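Local atomic coordinates of cysteine protease-like VirA (Shigella flexneri, PDB entry 3EB8), a protein that promotes Shigella entry into epithelial cells and spread within and between them, and binds alpha-tubulin, although its assignment as a tubulin protease is disputed. Residues I306-I311 against G317-E322; E260-F265 against Q269-N274; Y145-A150 against C275-K280. One frame throughout, in Å; residues are numbered along the deposited sequence.

Contact 1 (I306-I311 against G317-E322); sequences ILPSHI and GINKIE
Along a beta hairpin, His310 pairs with Gly317 near the turn, and Ile306 with Ile321 farther along the strands. The hairpin joins strands 300-312 and 315-327 of the mixed sheet. The two short segments run antiparallel with a marked twist, 135° between their directions. His310, Ile321 and Ile306 share a face, with Asn319 against it. Packing is tight at His310, Asn319 and Ile321, which are buried. His310 CB lies 4.1 Å from Asn319 CB. The His310 ring turns away from Asn319, and its NE2 is hydrogen-bonded to Ile254 O of helix 245-265. Phe351 of strand 348-356 packs against Asn319 and Ile321. The backbone is also drawn close here. His310 N gives a 2.7 Å bond to Gly317 O.

The first strand is more open at Ile306, Pro308 and Ser309, which are partly exposed; their partners Ile321, Asn319 and Ile318 are buried. Ile306 has CG1 anti to the backbone N (chi1 -161°), which leads CD1 away from the second strand and leaves CG2 lying 3.7 Å from Ile321 CB. Leu307 CB meets Ile318 CG2 at 3.9 Å; both residues are buried. Proline interrupts the ladder in the middle. Pro308 has no N-H for Asn319 O, so its ring takes that place: CG and CD each lie 3.1 Å from Asn319 O, while Asn319 N bonds Pro308 O at 2.9 Å.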
loop_
_atom_site.group_PDB
_atom_site.type_symbol
_atom_site.label_atom_id
_atom_site.label_comp_id
_atom_site.label_asym_id
_atom_site.label_seq_id
_atom_site.Cartn_x
_atom_site.Cartn_y
_atom_site.Cartn_z
ATOM N N ILE A 306 -2.655 -4.579 0.145
ATOM C CA ILE A 306 -3.233 -5.776 0.713
ATOM C C ILE A 306 -2.074 -6.710 1.116
ATOM O O ILE A 306 -0.998 -6.650 0.532
ATOM C CB ILE A 306 -4.244 -6.418 -0.257
ATOM C CG1 ILE A 306 -5.176 -7.372 0.496
ATOM C CG2 ILE A 306 -3.538 -7.132 -1.409
ATOM C CD1 ILE A 306 -6.398 -7.804 -0.298
ATOM N N LEU A 307 -2.273 -7.537 2.139
ATOM C CA LEU A 307 -1.177 -8.343 2.681
ATOM C C LEU A 307 -1.507 -9.830 2.760
ATOM O O LEU A 307 -1.474 -10.404 3.854
ATOM C CB LEU A 307 -0.772 -7.863 4.087
ATOM C CG LEU A 307 -0.383 -6.401 4.366
ATOM C CD1 LEU A 307 -0.210 -6.154 5.871
ATOM C CD2 LEU A 307 0.876 -6.001 3.633
ATOM N N PRO A 308 -1.832 -10.462 1.619
ATOM C CA PRO A 308 -2.153 -11.890 1.679
ATOM C C PRO A 308 -0.964 -12.676 2.202
ATOM O O PRO A 308 0.168 -12.311 1.937
ATOM C CB PRO A 308 -2.386 -12.259 0.205
ATOM C CG PRO A 308 -1.689 -11.172 -0.557
ATOM C CD PRO A 308 -1.948 -9.951 0.247
ATOM N N SER A 309 -1.226 -13.749 2.932
ATOM C CA SER A 309 -0.143 -14.595 3.428
ATOM C C SER A 309 0.495 -15.359 2.260
ATOM O O SER A 309 -0.181 -15.671 1.275
ATOM C CB SER A 309 -0.681 -15.579 4.453
ATOM O OG SER A 309 -1.472 -16.540 3.798
ATOM N N HIS A 310 1.785 -15.664 2.383
ATOM C CA HIS A 310 2.535 -16.353 1.341
ATOM C C HIS A 310 3.528 -17.330 1.971
ATOM O O HIS A 310 4.454 -16.907 2.669
ATOM C CB HIS A 310 3.307 -15.344 0.483
ATOM C CG HIS A 310 3.905 -15.944 -0.751
ATOM N ND1 HIS A 310 5.252 -16.224 -0.880
ATOM C CD2 HIS A 310 3.331 -16.346 -1.909
ATOM C CE1 HIS A 310 5.477 -16.760 -2.063
ATOM N NE2 HIS A 310 4.329 -16.842 -2.709
ATOM N N ILE A 311 3.352 -18.628 1.734
ATOM C CA ILE A 311 4.276 -19.592 2.309
ATOM C C ILE A 311 5.582 -19.583 1.535
ATOM O O ILE A 311 5.590 -19.702 0.313
ATOM C CB ILE A 311 3.705 -21.032 2.356
ATOM C CG1 ILE A 311 2.298 -21.027 2.960
ATOM C CG2 ILE A 311 4.638 -21.947 3.143
ATOM C CD1 ILE A 311 2.193 -20.261 4.269
ATOM N N GLY A 317 5.049 -16.218 5.232
ATOM C CA GLY A 317 5.425 -14.878 4.817
ATOM C C GLY A 317 4.228 -14.117 4.295
ATOM O O GLY A 317 3.087 -14.535 4.482
ATOM N N ILE A 318 4.492 -13.000 3.629
ATOM C CA ILE A 318 3.441 -12.145 3.093
ATOM C C ILE A 318 3.765 -11.717 1.665
ATOM O O ILE A 318 4.919 -11.470 1.329
ATOM C CB ILE A 318 3.251 -10.873 3.953
ATOM C CG1 ILE A 318 2.509 -11.188 5.251
ATOM C CG2 ILE A 318 2.491 -9.813 3.177
ATOM C CD1 ILE A 318 2.679 -10.117 6.330
ATOM N N ASN A 319 2.745 -11.652 0.818
ATOM C CA ASN A 319 2.879 -11.038 -0.489
ATOM C C ASN A 319 2.225 -9.667 -0.437
ATOM O O ASN A 319 1.000 -9.549 -0.484
ATOM C CB ASN A 319 2.235 -11.922 -1.554
ATOM C CG ASN A 319 2.201 -11.267 -2.938
ATOM O OD1 ASN A 319 3.003 -10.381 -3.252
ATOM N ND2 ASN A 319 1.265 -11.715 -3.772
ATOM N N LYS A 320 3.043 -8.630 -0.298
ATOM C CA LYS A 320 2.528 -7.278 -0.322
ATOM C C LYS A 320 2.139 -6.867 -1.745
ATOM O O LYS A 320 2.963 -6.854 -2.657
ATOM C CB LYS A 320 3.544 -6.306 0.249
ATOM C CG LYS A 320 3.062 -4.876 0.337
ATOM C CD LYS A 320 4.180 -4.040 0.899
ATOM C CE LYS A 320 3.834 -2.588 1.003
ATOM N NZ LYS A 320 4.890 -1.920 1.843
ATOM N N ILE A 321 0.869 -6.549 -1.932
ATOM C CA ILE A 321 0.407 -6.031 -3.200
ATOM C C ILE A 321 -0.095 -4.648 -2.909
ATOM O O ILE A 321 -1.058 -4.487 -2.170
ATOM C CB ILE A 321 -0.751 -6.873 -3.760
ATOM C CG1 ILE A 321 -0.325 -8.326 -3.918
ATOM C CG2 ILE A 321 -1.238 -6.314 -5.072
ATOM C CD1 ILE A 321 -1.416 -9.200 -4.460
ATOM N N GLU A 322 0.567 -3.643 -3.462
ATOM C CA GLU A 322 0.173 -2.272 -3.234
ATOM C C GLU A 322 -0.380 -1.612 -4.497
ATOM O O GLU A 322 0.188 -1.752 -5.587
ATOM C CB GLU A 322 1.362 -1.474 -2.717
ATOM C CG GLU A 322 1.189 0.028 -2.745
ATOM C CD GLU A 322 2.393 0.732 -2.158
ATOM O OE1 GLU A 322 3.403 0.052 -1.895
ATOM O OE2 GLU A 322 2.344 1.956 -1.942
#

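Contact 2 (E260-F265 against Q269-N274); sequences ENRLNF and QRVINN
Arg262 reaches Gln269 and Arg270 because its CG stands opposite the backbone N (chi1 172°) and the chain then bends at CG (chi2 139°). The bend carries the guanidinium off the flank of the helix and over to the chain that follows it. Val271 sets up the other half. Its backbone phi is positive, which is unusual for a beta-branched residue, and its CB points at the arginine.

One nitrogen does the polar work. Arg262 NH2 lies 2.7 Å from Gln269 O and bonds it in the carbonyl plane, on a lone pair. The same NH2 lies 2.6 Å from Arg270 O, but that bond is weak. Gln269 O is tilted 30° out of the guanidinium plane, so the group does not meet this carbonyl squarely. Val271 supplies a lid on one face. Its CB sits 3.6 Å from Arg262 NH1, toward the rim of the group, and CG2 lies 4.0 Å from Arg262 CZ. Arg262 and Val271 run antiparallel alongside one another.

The arrangement is a helix-to-strand connection. Helix 245-265 ends here, and the loop after it leads into strand 274-283. Most of this connection belongs to the region assigned to tubulin binding. An arginine near the helix end thus bonds Gln269 O and, weakly, Arg270 O in the loop that follows. The contact lies at the surface, and Arg262 is partly exposed. Crystal neighbours touch Arg262, Gln269 and Arg270, so their conformations may be influenced by the lattice. Val271 also packs on Ser309 and Ile311 of strand 300-312, and Arg262 touches Ile311 as well. Asn261 ND2, one residue before the arginine, bonds Ile311 O.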
loop_
_atom_site.group_PDB
_atom_site.type_symbol
_atom_site.label_atom_id
_atom_site.label_comp_id
_atom_site.label_asym_id
_atom_site.label_seq_id
_atom_site.Cartn_x
_atom_site.Cartn_y
_atom_site.Cartn_z
ATOM N N GLU A 260 2.879 -24.272 -4.001
ATOM C CA GLU A 260 3.941 -25.280 -3.959
ATOM C C GLU A 260 4.602 -25.357 -2.583
ATOM O O GLU A 260 4.824 -26.440 -2.048
ATOM C CB GLU A 260 5.021 -25.001 -4.998
ATOM C CG GLU A 260 4.870 -25.781 -6.299
ATOM C CD GLU A 260 3.998 -25.068 -7.325
ATOM O OE1 GLU A 260 2.805 -24.823 -7.034
ATOM O OE2 GLU A 260 4.510 -24.765 -8.429
ATOM N N ASN A 261 4.937 -24.203 -2.021
ATOM C CA ASN A 261 5.568 -24.174 -0.719
ATOM C C ASN A 261 4.619 -24.692 0.367
ATOM O O ASN A 261 5.037 -25.396 1.285
ATOM C CB ASN A 261 6.078 -22.770 -0.404
ATOM C CG ASN A 261 6.982 -22.229 -1.497
ATOM O OD1 ASN A 261 7.576 -22.992 -2.253
ATOM N ND2 ASN A 261 7.086 -20.909 -1.591
ATOM N N ARG A 262 3.341 -24.359 0.251
ATOM C CA ARG A 262 2.366 -24.836 1.206
ATOM C C ARG A 262 2.320 -26.380 1.189
ATOM O O ARG A 262 2.476 -27.041 2.227
ATOM C CB ARG A 262 1.000 -24.210 0.924
ATOM C CG ARG A 262 -0.104 -24.801 1.754
ATOM C CD ARG A 262 -1.046 -23.742 2.253
ATOM N NE ARG A 262 -1.829 -24.244 3.372
ATOM C CZ ARG A 262 -2.857 -23.595 3.896
ATOM N NH1 ARG A 262 -3.220 -22.420 3.397
ATOM N NH2 ARG A 262 -3.521 -24.125 4.911
ATOM N N LEU A 263 2.151 -26.951 0.005
ATOM C CA LEU A 263 2.122 -28.408 -0.138
ATOM C C LEU A 263 3.427 -29.034 0.352
ATOM O O LEU A 263 3.441 -30.084 0.991
ATOM C CB LEU A 263 1.917 -28.776 -1.607
ATOM C CG LEU A 263 0.944 -29.924 -1.846
ATOM C CD1 LEU A 263 1.299 -31.224 -1.054
ATOM C CD2 LEU A 263 -0.433 -29.405 -1.498
ATOM N N ASN A 264 4.534 -28.386 0.030
ATOM C CA ASN A 264 5.852 -28.919 0.355
ATOM C C ASN A 264 6.159 -28.842 1.858
ATOM O O ASN A 264 6.657 -29.791 2.449
ATOM C CB ASN A 264 6.910 -28.142 -0.435
ATOM C CG ASN A 264 7.975 -29.029 -1.021
ATOM O OD1 ASN A 264 7.757 -30.221 -1.222
ATOM N ND2 ASN A 264 9.140 -28.450 -1.313
ATOM N N PHE A 265 5.832 -27.711 2.477
ATOM C CA PHE A 265 6.297 -27.415 3.828
ATOM C C PHE A 265 5.229 -27.526 4.911
ATOM O O PHE A 265 5.532 -27.932 6.031
ATOM C CB PHE A 265 6.969 -26.034 3.881
ATOM C CG PHE A 265 8.109 -25.877 2.900
ATOM C CD1 PHE A 265 8.097 -24.861 1.965
ATOM C CD2 PHE A 265 9.173 -26.768 2.902
ATOM C CE1 PHE A 265 9.134 -24.722 1.052
ATOM C CE2 PHE A 265 10.222 -26.640 1.989
ATOM C CZ PHE A 265 10.196 -25.618 1.064
ATOM N N GLN A 269 -0.922 -27.761 8.023
ATOM C CA GLN A 269 -1.104 -26.492 8.726
ATOM C C GLN A 269 -2.149 -25.589 8.079
ATOM O O GLN A 269 -2.281 -25.539 6.863
ATOM C CB GLN A 269 0.226 -25.755 8.861
ATOM C CG GLN A 269 0.171 -24.581 9.811
ATOM C CD GLN A 269 -0.102 -25.003 11.242
ATOM O OE1 GLN A 269 -0.904 -24.377 11.938
ATOM N NE2 GLN A 269 0.561 -26.071 11.690
ATOM N N ARG A 270 -2.858 -24.849 8.920
ATOM C CA ARG A 270 -4.067 -24.112 8.545
ATOM C C ARG A 270 -3.879 -22.818 7.742
ATOM O O ARG A 270 -4.578 -22.596 6.754
ATOM C CB ARG A 270 -4.870 -23.815 9.812
ATOM C CG ARG A 270 -6.034 -22.870 9.632
ATOM C CD ARG A 270 -6.642 -22.520 10.985
ATOM N NE ARG A 270 -7.234 -21.182 11.000
ATOM C CZ ARG A 270 -6.667 -20.121 11.565
ATOM N NH1 ARG A 270 -5.493 -20.241 12.172
ATOM N NH2 ARG A 270 -7.274 -18.940 11.533
ATOM N N VAL A 271 -2.968 -21.958 8.190
ATOM C CA VAL A 271 -2.641 -20.681 7.507
ATOM C C VAL A 271 -3.787 -19.724 7.122
ATOM O O VAL A 271 -4.542 -19.957 6.171
ATOM C CB VAL A 271 -1.724 -20.866 6.275
ATOM C CG1 VAL A 271 -1.187 -19.511 5.828
ATOM C CG2 VAL A 271 -0.594 -21.810 6.608
ATOM N N ILE A 272 -3.872 -18.615 7.847
ATOM C CA ILE A 272 -4.837 -17.571 7.533
ATOM C C ILE A 272 -4.570 -17.055 6.132
ATOM O O ILE A 272 -3.432 -17.019 5.693
ATOM C CB ILE A 272 -4.746 -16.382 8.518
ATOM C CG1 ILE A 272 -3.434 -15.621 8.319
ATOM C CG2 ILE A 272 -4.873 -16.859 9.971
ATOM C CD1 ILE A 272 -3.398 -14.299 9.046
ATOM N N ASN A 273 -5.624 -16.645 5.436
ATOM C CA ASN A 273 -5.486 -16.163 4.069
ATOM C C ASN A 273 -4.815 -14.789 3.940
ATOM O O ASN A 273 -3.916 -14.601 3.111
ATOM C CB ASN A 273 -6.849 -16.094 3.384
ATOM C CG ASN A 273 -6.779 -15.388 2.041
ATOM O OD1 ASN A 273 -7.020 -14.180 1.942
ATOM N ND2 ASN A 273 -6.421 -16.136 1.002
ATOM N N ASN A 274 -5.286 -13.832 4.746
ATOM C CA ASN A 274 -4.911 -12.425 4.614
ATOM C C ASN A 274 -4.841 -11.706 5.957
ATOM O O ASN A 274 -5.547 -12.079 6.894
ATOM C CB ASN A 274 -5.899 -11.708 3.690
ATOM C CG ASN A 274 -5.952 -10.203 3.938
ATOM O OD1 ASN A 274 -6.908 -9.705 4.531
ATOM N ND2 ASN A 274 -4.928 -9.474 3.487
#

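Contact 3 (Y145-A150 against C275-K280); sequences YRDIRA and CGHIIK
Asp147 and His277 cross at an angle, with the carboxylate and ring planes 68° apart. The imidazole turns its edge to the acid. Asp147 OD1 lies in the ring plane, 3.0 Å from His277 CD2. His277 NE2 is farther, 3.7 Å from Asp147 OD1, and no hydrogen bond joins the two side chains. The meeting atom on the ring is therefore a carbon. CG of Asp147 is anti to its backbone N (chi1 -169°), which extends the carboxylate from the helix toward the strand.

The contact sets the last turn of helix 140-149 against strand 274-283 of the mixed sheet. That strand lies between strands 157-160 and 300-312. Gly276 is the nearest backbone, its CA 7.2 Å from Asp147 CA.

Thr156 links the two segments indirectly: its OG1 accepts the His277 backbone N-H and is hydrogen-bonded to Asp147 OD2. The other carboxylate oxygen, OD1, points at the ring edge. Phe236 packs on Asp147 and Ile279, and its ring also meets that of His277, with the planes at about 50°.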
loop_
_atom_site.group_PDB
_atom_site.type_symbol
_atom_site.label_atom_id
_atom_site.label_comp_id
_atom_site.label_asym_id
_atom_site.label_seq_id
_atom_site.Cartn_x
_atom_site.Cartn_y
_atom_site.Cartn_z
ATOM N N TYR A 145 -17.198 -2.823 4.536
ATOM C CA TYR A 145 -17.939 -3.364 5.660
ATOM C C TYR A 145 -17.261 -4.626 6.228
ATOM O O TYR A 145 -16.875 -4.665 7.398
ATOM C CB TYR A 145 -19.390 -3.674 5.273
ATOM C CG TYR A 145 -20.196 -4.219 6.431
ATOM C CD1 TYR A 145 -20.629 -3.382 7.439
ATOM C CD2 TYR A 145 -20.478 -5.571 6.536
ATOM C CE1 TYR A 145 -21.342 -3.863 8.508
ATOM C CE2 TYR A 145 -21.200 -6.072 7.605
ATOM C CZ TYR A 145 -21.632 -5.209 8.592
ATOM O OH TYR A 145 -22.353 -5.685 9.672
ATOM N N ARG A 146 -17.127 -5.656 5.396
ATOM C CA ARG A 146 -16.521 -6.905 5.841
ATOM C C ARG A 146 -15.163 -6.657 6.501
ATOM O O ARG A 146 -14.899 -7.163 7.600
ATOM C CB ARG A 146 -16.394 -7.896 4.680
ATOM C CG ARG A 146 -17.728 -8.250 4.061
ATOM C CD ARG A 146 -17.602 -9.051 2.770
ATOM N NE ARG A 146 -18.691 -8.719 1.853
ATOM C CZ ARG A 146 -19.211 -9.555 0.960
ATOM N NH1 ARG A 146 -18.756 -10.797 0.864
ATOM N NH2 ARG A 146 -20.198 -9.149 0.170
ATOM N N ASP A 147 -14.316 -5.866 5.846
ATOM C CA ASP A 147 -12.961 -5.652 6.348
ATOM C C ASP A 147 -12.916 -4.860 7.669
ATOM O O ASP A 147 -12.160 -5.205 8.584
ATOM C CB ASP A 147 -12.073 -4.995 5.286
ATOM C CG ASP A 147 -10.599 -4.995 5.682
ATOM O OD1 ASP A 147 -9.811 -5.712 5.025
ATOM O OD2 ASP A 147 -10.232 -4.299 6.660
ATOM N N ILE A 148 -13.715 -3.803 7.770
ATOM C CA ILE A 148 -13.747 -3.044 9.010
ATOM C C ILE A 148 -14.359 -3.889 10.102
ATOM O O ILE A 148 -13.910 -3.856 11.239
ATOM C CB ILE A 148 -14.509 -1.720 8.863
ATOM C CG1 ILE A 148 -13.747 -0.786 7.915
ATOM C CG2 ILE A 148 -14.684 -1.054 10.220
ATOM C CD1 ILE A 148 -12.290 -0.630 8.251
ATOM N N ARG A 149 -15.375 -4.667 9.757
ATOM C CA ARG A 149 -16.011 -5.497 10.758
ATOM C C ARG A 149 -14.974 -6.433 11.377
ATOM O O ARG A 149 -14.980 -6.677 12.587
ATOM C CB ARG A 149 -17.206 -6.260 10.191
ATOM C CG ARG A 149 -18.074 -6.856 11.278
ATOM C CD ARG A 149 -19.522 -6.975 10.868
ATOM N NE ARG A 149 -20.243 -7.945 11.694
ATOM C CZ ARG A 149 -20.849 -7.643 12.838
ATOM N NH1 ARG A 149 -20.817 -6.398 13.295
ATOM N NH2 ARG A 149 -21.478 -8.580 13.527
ATOM N N ALA A 150 -14.052 -6.917 10.555
ATOM C CA ALA A 150 -13.070 -7.891 11.017
ATOM C C ALA A 150 -11.762 -7.244 11.455
ATOM O O ALA A 150 -10.803 -7.939 11.771
ATOM C CB ALA A 150 -12.810 -8.933 9.933
ATOM N N CYS A 275 -3.994 -10.674 6.042
ATOM C CA CYS A 275 -3.833 -9.885 7.272
ATOM C C CYS A 275 -4.412 -8.455 7.188
ATOM O O CYS A 275 -4.129 -7.626 8.043
ATOM C CB CYS A 275 -2.355 -9.839 7.712
ATOM S SG CYS A 275 -1.376 -11.319 7.279
ATOM N N GLY A 276 -5.218 -8.170 6.162
ATOM C CA GLY A 276 -5.911 -6.890 6.047
ATOM C C GLY A 276 -5.199 -5.821 5.231
ATOM O O GLY A 276 -4.176 -6.094 4.599
ATOM N N HIS A 277 -5.736 -4.599 5.262
ATOM C CA HIS A 277 -5.250 -3.481 4.435
ATOM C C HIS A 277 -4.378 -2.480 5.191
ATOM O O HIS A 277 -4.670 -2.126 6.330
ATOM C CB HIS A 277 -6.428 -2.688 3.850
ATOM C CG HIS A 277 -7.212 -3.428 2.813
ATOM N ND1 HIS A 277 -7.081 -3.177 1.466
ATOM C CD2 HIS A 277 -8.147 -4.400 2.926
ATOM C CE1 HIS A 277 -7.893 -3.973 0.790
ATOM N NE2 HIS A 277 -8.553 -4.724 1.653
ATOM N N ILE A 278 -3.321 -2.005 4.546
ATOM C CA ILE A 278 -2.644 -0.815 5.034
ATOM C C ILE A 278 -2.894 0.320 4.044
ATOM O O ILE A 278 -2.414 0.302 2.907
ATOM C CB ILE A 278 -1.121 -1.010 5.276
ATOM C CG1 ILE A 278 -0.854 -1.706 6.621
ATOM C CG2 ILE A 278 -0.430 0.349 5.386
ATOM C CD1 ILE A 278 -1.355 -3.095 6.726
ATOM N N ILE A 279 -3.648 1.310 4.501
ATOM C CA ILE A 279 -4.128 2.382 3.652
ATOM C C ILE A 279 -3.564 3.731 4.078
ATOM O O ILE A 279 -3.803 4.193 5.181
ATOM C CB ILE A 279 -5.670 2.415 3.671
ATOM C CG1 ILE A 279 -6.202 1.140 3.006
ATOM C CG2 ILE A 279 -6.196 3.676 2.973
ATOM C CD1 ILE A 279 -7.640 0.810 3.365
ATOM N N LYS A 280 -2.792 4.346 3.199
ATOM C CA LYS A 280 -2.276 5.685 3.456
ATOM C C LYS A 280 -2.906 6.673 2.481
ATOM O O LYS A 280 -2.899 6.442 1.274
ATOM C CB LYS A 280 -0.752 5.722 3.357
ATOM C CG LYS A 280 -0.061 4.947 4.471
ATOM C CD LYS A 280 1.122 5.727 5.046
ATOM C CE LYS A 280 1.492 5.222 6.444
ATOM N NZ LYS A 280 2.457 6.097 7.178
#

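In the fold
Contacts 1 and 3 are buried, and contact 2 lies at the surface. Contact 1 is held mainly by strand-to-strand backbone bonds. In contact 2 a single arginine makes one good and one weak bond to loop carbonyls. Contact 3 is a helix-to-sheet meeting of one acid and one imidazole edge. Contacts 1 and 3 share the mixed sheet, since strands 274-283 and 300-312 are neighbours in it; Leu307 CD1 lies 3.4 Å from Ile278 CD1 between them. Contact 2 touches contact 1 through Ile272 O and Ser309 OG, 2.8 Å apart. Contacts 2 and 3 adjoin only in sequence, at residues 274 and 275, and their centres lie about 22 Å apart.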